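Local coordinates for protein P35 antigen (Borrelia burgdorferi, PDB 4ALY) that is an outer surface lipoprotein of the Lyme disease spirochaete, critical for establishing infection after a tick bite, at residues 138-149 / 217-228. Residues are numbered along the deposited sequence; the frame is centred on the assembly and turned at random.
With SO4 (sulfate ion), chain D.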
loop_
_atom_site.group_PDB
_atom_site.type_symbol
_atom_site.label_atom_id
_atom_site.label_comp_id
_atom_site.label_asym_id
_atom_site.label_seq_id
_atom_site.Cartn_x
_atom_site.Cartn_y
_atom_site.Cartn_z
ATOM N N SER A 138 3.604 -2.034 3.216
ATOM C CA SER A 138 2.904 -2.468 2.007
ATOM C C SER A 138 3.753 -3.457 1.275
ATOM O O SER A 138 3.305 -4.159 0.353
ATOM C CB SER A 138 2.514 -1.267 1.120
ATOM O OG SER A 138 3.576 -0.835 0.281
ATOM N N LEU A 139 5.017 -3.478 1.653
ATOM C CA LEU A 139 5.965 -4.425 1.066
ATOM C C LEU A 139 6.326 -5.421 2.211
ATOM O O LEU A 139 7.475 -5.915 2.288
ATOM C CB LEU A 139 7.214 -3.639 0.529
ATOM C CG LEU A 139 7.058 -2.844 -0.779
ATOM C CD1 LEU A 139 8.048 -1.665 -1.072
ATOM C CD2 LEU A 139 7.002 -3.845 -1.922
ATOM N N ASN A 140 5.376 -5.621 3.142
ATOM C CA ASN A 140 5.596 -6.568 4.263
ATOM C C ASN A 140 6.796 -6.269 5.170
ATOM O O ASN A 140 7.301 -7.132 5.849
ATOM C CB ASN A 140 5.680 -8.028 3.733
ATOM C CG ASN A 140 4.341 -8.538 3.191
ATOM O OD1 ASN A 140 3.291 -7.989 3.460
ATOM N ND2 ASN A 140 4.390 -9.573 2.428
ATOM N N PHE A 141 7.275 -5.042 5.132
ATOM C CA PHE A 141 8.421 -4.597 5.948
ATOM C C PHE A 141 9.618 -5.509 5.721
ATOM O O PHE A 141 10.415 -5.807 6.596
ATOM C CB PHE A 141 8.100 -4.406 7.459
ATOM C CG PHE A 141 8.674 -3.127 8.009
ATOM C CD1 PHE A 141 10.012 -3.048 8.336
ATOM C CD2 PHE A 141 7.867 -1.950 8.117
ATOM C CE1 PHE A 141 10.547 -1.859 8.794
ATOM C CE2 PHE A 141 8.412 -0.772 8.552
ATOM C CZ PHE A 141 9.741 -0.726 8.917
ATOM N N ASN A 142 9.771 -5.915 4.482
ATOM C CA ASN A 142 10.916 -6.660 4.142
ATOM C C ASN A 142 11.957 -5.692 3.770
ATOM O O ASN A 142 12.027 -5.267 2.598
ATOM C CB ASN A 142 10.624 -7.487 2.935
ATOM C CG ASN A 142 11.803 -8.289 2.529
ATOM O OD1 ASN A 142 12.958 -7.815 2.532
ATOM N ND2 ASN A 142 11.542 -9.497 2.180
ATOM N N GLU A 143 12.808 -5.368 4.735
ATOM C CA GLU A 143 13.745 -4.270 4.533
ATOM C C GLU A 143 14.664 -4.498 3.335
ATOM O O GLU A 143 15.197 -3.538 2.784
ATOM C CB GLU A 143 14.506 -4.008 5.818
ATOM C CG GLU A 143 13.561 -3.729 6.998
ATOM C CD GLU A 143 14.281 -3.585 8.324
ATOM O OE1 GLU A 143 15.527 -3.582 8.365
ATOM O OE2 GLU A 143 13.605 -3.497 9.357
ATOM N N GLY A 144 14.866 -5.770 2.946
ATOM C CA GLY A 144 15.797 -6.047 1.856
ATOM C C GLY A 144 15.229 -5.664 0.484
ATOM O O GLY A 144 15.904 -5.083 -0.359
ATOM N N LYS A 145 13.999 -6.089 0.281
ATOM C CA LYS A 145 13.182 -5.812 -0.854
ATOM C C LYS A 145 12.927 -4.273 -0.935
ATOM O O LYS A 145 13.115 -3.642 -1.998
ATOM C CB LYS A 145 11.909 -6.576 -0.623
ATOM C CG LYS A 145 10.834 -6.426 -1.660
ATOM C CD LYS A 145 10.102 -7.778 -1.756
ATOM C CE LYS A 145 11.098 -8.969 -1.726
ATOM N NZ LYS A 145 10.380 -10.268 -1.520
ATOM N N ILE A 146 12.588 -3.663 0.201
ATOM C CA ILE A 146 12.425 -2.219 0.247
ATOM C C ILE A 146 13.684 -1.498 -0.212
ATOM O O ILE A 146 13.591 -0.536 -0.952
ATOM C CB ILE A 146 12.020 -1.752 1.627
ATOM C CG1 ILE A 146 10.591 -2.284 1.908
ATOM C CG2 ILE A 146 12.032 -0.218 1.706
ATOM C CD1 ILE A 146 10.305 -2.264 3.376
ATOM N N PHE A 147 14.843 -1.988 0.202
ATOM C CA PHE A 147 16.072 -1.341 -0.078
ATOM C C PHE A 147 16.410 -1.524 -1.561
ATOM O O PHE A 147 16.902 -0.575 -2.181
ATOM C CB PHE A 147 17.203 -1.875 0.824
ATOM C CG PHE A 147 18.551 -1.348 0.445
ATOM C CD1 PHE A 147 18.905 -0.056 0.781
ATOM C CD2 PHE A 147 19.419 -2.102 -0.385
ATOM C CE1 PHE A 147 20.147 0.451 0.377
ATOM C CE2 PHE A 147 20.635 -1.626 -0.782
ATOM C CZ PHE A 147 21.009 -0.329 -0.415
ATOM N N ASN A 148 16.212 -2.754 -2.093
ATOM C CA ASN A 148 16.537 -3.102 -3.508
ATOM C C ASN A 148 15.612 -2.364 -4.514
ATOM O O ASN A 148 16.119 -1.785 -5.488
ATOM C CB ASN A 148 16.595 -4.633 -3.743
ATOM C CG ASN A 148 17.770 -5.309 -2.996
ATOM O OD1 ASN A 148 18.938 -4.900 -3.134
ATOM N ND2 ASN A 148 17.462 -6.293 -2.154
ATOM N N LEU A 149 14.293 -2.386 -4.267
ATOM C CA LEU A 149 13.302 -1.552 -4.971
ATOM C C LEU A 149 13.784 -0.118 -5.030
ATOM O O LEU A 149 13.934 0.435 -6.147
ATOM C CB LEU A 149 11.935 -1.554 -4.303
ATOM C CG LEU A 149 10.744 -0.875 -5.099
ATOM C CD1 LEU A 149 10.621 -1.424 -6.562
ATOM C CD2 LEU A 149 9.380 -0.997 -4.396
ATOM N N LYS A 217 -2.669 -6.000 -2.761
ATOM C CA LYS A 217 -1.325 -6.041 -2.145
ATOM C C LYS A 217 -0.459 -7.079 -2.824
ATOM O O LYS A 217 0.723 -6.823 -3.127
ATOM C CB LYS A 217 -1.409 -6.401 -0.671
ATOM C CG LYS A 217 -0.059 -6.307 0.024
ATOM C CD LYS A 217 -0.183 -6.185 1.525
ATOM C CE LYS A 217 1.193 -6.070 2.180
ATOM N NZ LYS A 217 0.926 -5.679 3.607
ATOM N N GLU A 218 -1.021 -8.261 -3.052
ATOM C CA GLU A 218 -0.230 -9.393 -3.560
ATOM C C GLU A 218 0.316 -9.103 -4.939
ATOM O O GLU A 218 1.397 -9.524 -5.280
ATOM C CB GLU A 218 -1.080 -10.664 -3.608
ATOM C CG GLU A 218 -0.256 -11.909 -3.692
ATOM C CD GLU A 218 0.576 -12.073 -2.447
ATOM O OE1 GLU A 218 0.001 -11.828 -1.338
ATOM O OE2 GLU A 218 1.790 -12.408 -2.595
ATOM N N LYS A 219 -0.429 -8.358 -5.740
ATOM C CA LYS A 219 0.029 -8.092 -7.074
ATOM C C LYS A 219 1.077 -6.965 -7.033
ATOM O O LYS A 219 1.995 -6.938 -7.841
ATOM C CB LYS A 219 -1.161 -7.741 -7.965
ATOM C CG LYS A 219 -0.788 -7.803 -9.424
ATOM C CD LYS A 219 -1.727 -6.960 -10.243
ATOM C CE LYS A 219 -1.309 -7.015 -11.718
ATOM N NZ LYS A 219 -2.174 -6.052 -12.449
ATOM N N TRP A 220 0.944 -6.053 -6.069
ATOM C CA TRP A 220 1.974 -5.032 -5.767
ATOM C C TRP A 220 3.234 -5.707 -5.304
ATOM O O TRP A 220 4.331 -5.332 -5.699
ATOM C CB TRP A 220 1.434 -4.053 -4.732
ATOM C CG TRP A 220 2.417 -3.140 -4.040
ATOM C CD1 TRP A 220 2.739 -3.124 -2.701
ATOM C CD2 TRP A 220 3.207 -2.034 -4.630
ATOM N NE1 TRP A 220 3.633 -2.114 -2.424
ATOM C CE2 TRP A 220 3.972 -1.453 -3.545
ATOM C CE3 TRP A 220 3.344 -1.491 -5.925
ATOM C CZ2 TRP A 220 4.830 -0.360 -3.745
ATOM C CZ3 TRP A 220 4.214 -0.390 -6.122
ATOM C CH2 TRP A 220 4.952 0.144 -5.067
ATOM N N LEU A 221 3.092 -6.753 -4.505
ATOM C CA LEU A 221 4.279 -7.481 -4.033
ATOM C C LEU A 221 4.911 -8.209 -5.182
ATOM O O LEU A 221 6.146 -8.226 -5.308
ATOM C CB LEU A 221 3.948 -8.464 -2.891
ATOM C CG LEU A 221 3.532 -7.893 -1.501
ATOM C CD1 LEU A 221 2.805 -8.931 -0.636
ATOM C CD2 LEU A 221 4.771 -7.366 -0.797
ATOM N N LYS A 222 4.075 -8.825 -6.015
ATOM C CA LYS A 222 4.564 -9.524 -7.222
ATOM C C LYS A 222 5.236 -8.599 -8.295
ATOM O O LYS A 222 6.312 -8.924 -8.884
ATOM C CB LYS A 222 3.433 -10.386 -7.804
ATOM C CG LYS A 222 3.814 -11.177 -9.061
ATOM C CD LYS A 222 3.278 -10.532 -10.345
ATOM C CE LYS A 222 2.438 -11.539 -11.156
ATOM N NZ LYS A 222 3.244 -12.424 -12.053
ATOM N N ASP A 223 4.616 -7.461 -8.577
ATOM C CA ASP A 223 5.229 -6.585 -9.606
ATOM C C ASP A 223 6.565 -6.031 -9.110
ATOM O O ASP A 223 7.443 -5.757 -9.910
ATOM C CB ASP A 223 4.305 -5.437 -10.079
ATOM C CG ASP A 223 3.070 -5.924 -10.861
ATOM O OD1 ASP A 223 3.118 -7.011 -11.455
ATOM O OD2 ASP A 223 2.040 -5.215 -10.861
ATOM N N THR A 224 6.733 -5.974 -7.789
ATOM C CA THR A 224 7.895 -5.350 -7.147
ATOM C C THR A 224 9.034 -6.278 -7.273
ATOM O O THR A 224 10.130 -5.863 -7.626
ATOM C CB THR A 224 7.745 -5.167 -5.622
ATOM O OG1 THR A 224 6.614 -4.403 -5.340
ATOM C CG2 THR A 224 8.830 -4.361 -5.145
ATOM N N ASP A 225 8.791 -7.529 -6.918
ATOM C CA ASP A 225 9.787 -8.589 -7.031
ATOM C C ASP A 225 10.180 -8.758 -8.496
ATOM O O ASP A 225 11.343 -8.937 -8.767
ATOM C CB ASP A 225 9.212 -9.915 -6.531
ATOM C CG ASP A 225 8.937 -9.917 -5.017
ATOM O OD1 ASP A 225 9.709 -9.300 -4.225
ATOM O OD2 ASP A 225 7.982 -10.598 -4.603
ATOM N N ASP A 226 9.233 -8.694 -9.432
ATOM C CA ASP A 226 9.598 -8.963 -10.836
ATOM C C ASP A 226 10.480 -7.857 -11.366
ATOM O O ASP A 226 11.415 -8.105 -12.171
ATOM C CB ASP A 226 8.380 -9.166 -11.766
ATOM C CG ASP A 226 7.549 -10.403 -11.407
ATOM O OD1 ASP A 226 8.067 -11.398 -10.869
ATOM O OD2 ASP A 226 6.352 -10.403 -11.666
ATOM N N LEU A 227 10.197 -6.642 -10.882
ATOM C CA LEU A 227 10.963 -5.475 -11.301
ATOM C C LEU A 227 12.413 -5.658 -10.812
ATOM O O LEU A 227 13.344 -5.475 -11.590
ATOM C CB LEU A 227 10.345 -4.189 -10.746
ATOM C CG LEU A 227 11.252 -2.984 -11.082
ATOM C CD1 LEU A 227 11.412 -2.887 -12.625
ATOM C CD2 LEU A 227 10.761 -1.689 -10.421
ATOM N N ILE A 228 12.585 -6.051 -9.550
ATOM C CA ILE A 228 13.878 -6.324 -8.944
ATOM C C ILE A 228 14.595 -7.410 -9.776
ATOM O O ILE A 228 15.783 -7.248 -10.118
ATOM C CB ILE A 228 13.678 -6.783 -7.461
ATOM C CG1 ILE A 228 13.200 -5.612 -6.551
ATOM C CG2 ILE A 228 14.912 -7.511 -6.878
ATOM C CD1 ILE A 228 13.059 -5.993 -5.055
HETATM S S SO4 D . 7.840 -11.506 2.945
HETATM O O1 SO4 D . 8.726 -10.793 3.899
HETATM O O2 SO4 D . 7.893 -10.884 1.583
HETATM O O3 SO4 D . 6.458 -11.487 3.477
HETATM O O4 SO4 D . 8.275 -12.919 2.882
#
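Trp220 reaches from helix 200-233 into the turn where another helix ends, and its NE1 donates a bent hydrogen bond to Ser138 OG, 3.0 Å away and tilted 27° from the indole plane. The turn closes helix 129-137 with a Schellman motif whose C-prime residue is Asn140, and Asn142 then N-caps helix 143-157, accepting at OD1 from Lys145 N. This corner between two consecutive helices of the all-helical BBA64 fold lies against helix 200-233, the axes of segments 143-149 and 217-228 crossing at 59°. A chi1 of 83° sets Ser138 OG between its own backbone N and carbonyl carbon, where it bonds both the indole and Leu135 O. On the helix 200-233 side, Thr224 OG1 sits 4.2 Å above the indole plane, over its centre, and hydrogen-bonds back to Trp220 O of its own helix, while Leu139 CD2 approaches the ring obliquely and meets the same OG1 at 3.5 Å. Lys217, extended beyond CG, passes its CE beside Ser138 O, and its NZ hydrogen-bonds Gln178 OE1 of helix 163-189 and Thr137 O at the end of helix 129-137. Leu221 spreads its methyls beneath the turn, CD2 against Leu139 CA and CD1 against Asn140 ND2; that amide also makes a weak hydrogen bond to a sulfate ion, probably from the crystallisation liquor. Farther along, Lys145 NZ forms a salt bridge with Asp225 OD1, an oxygen less surely placed. Ile228 CD1 lies near Lys145 O and Asn148 CB, and Leu149 crosses Thr224 at about a right angle, with its CD2 3.5 Å from Thr224 CG2.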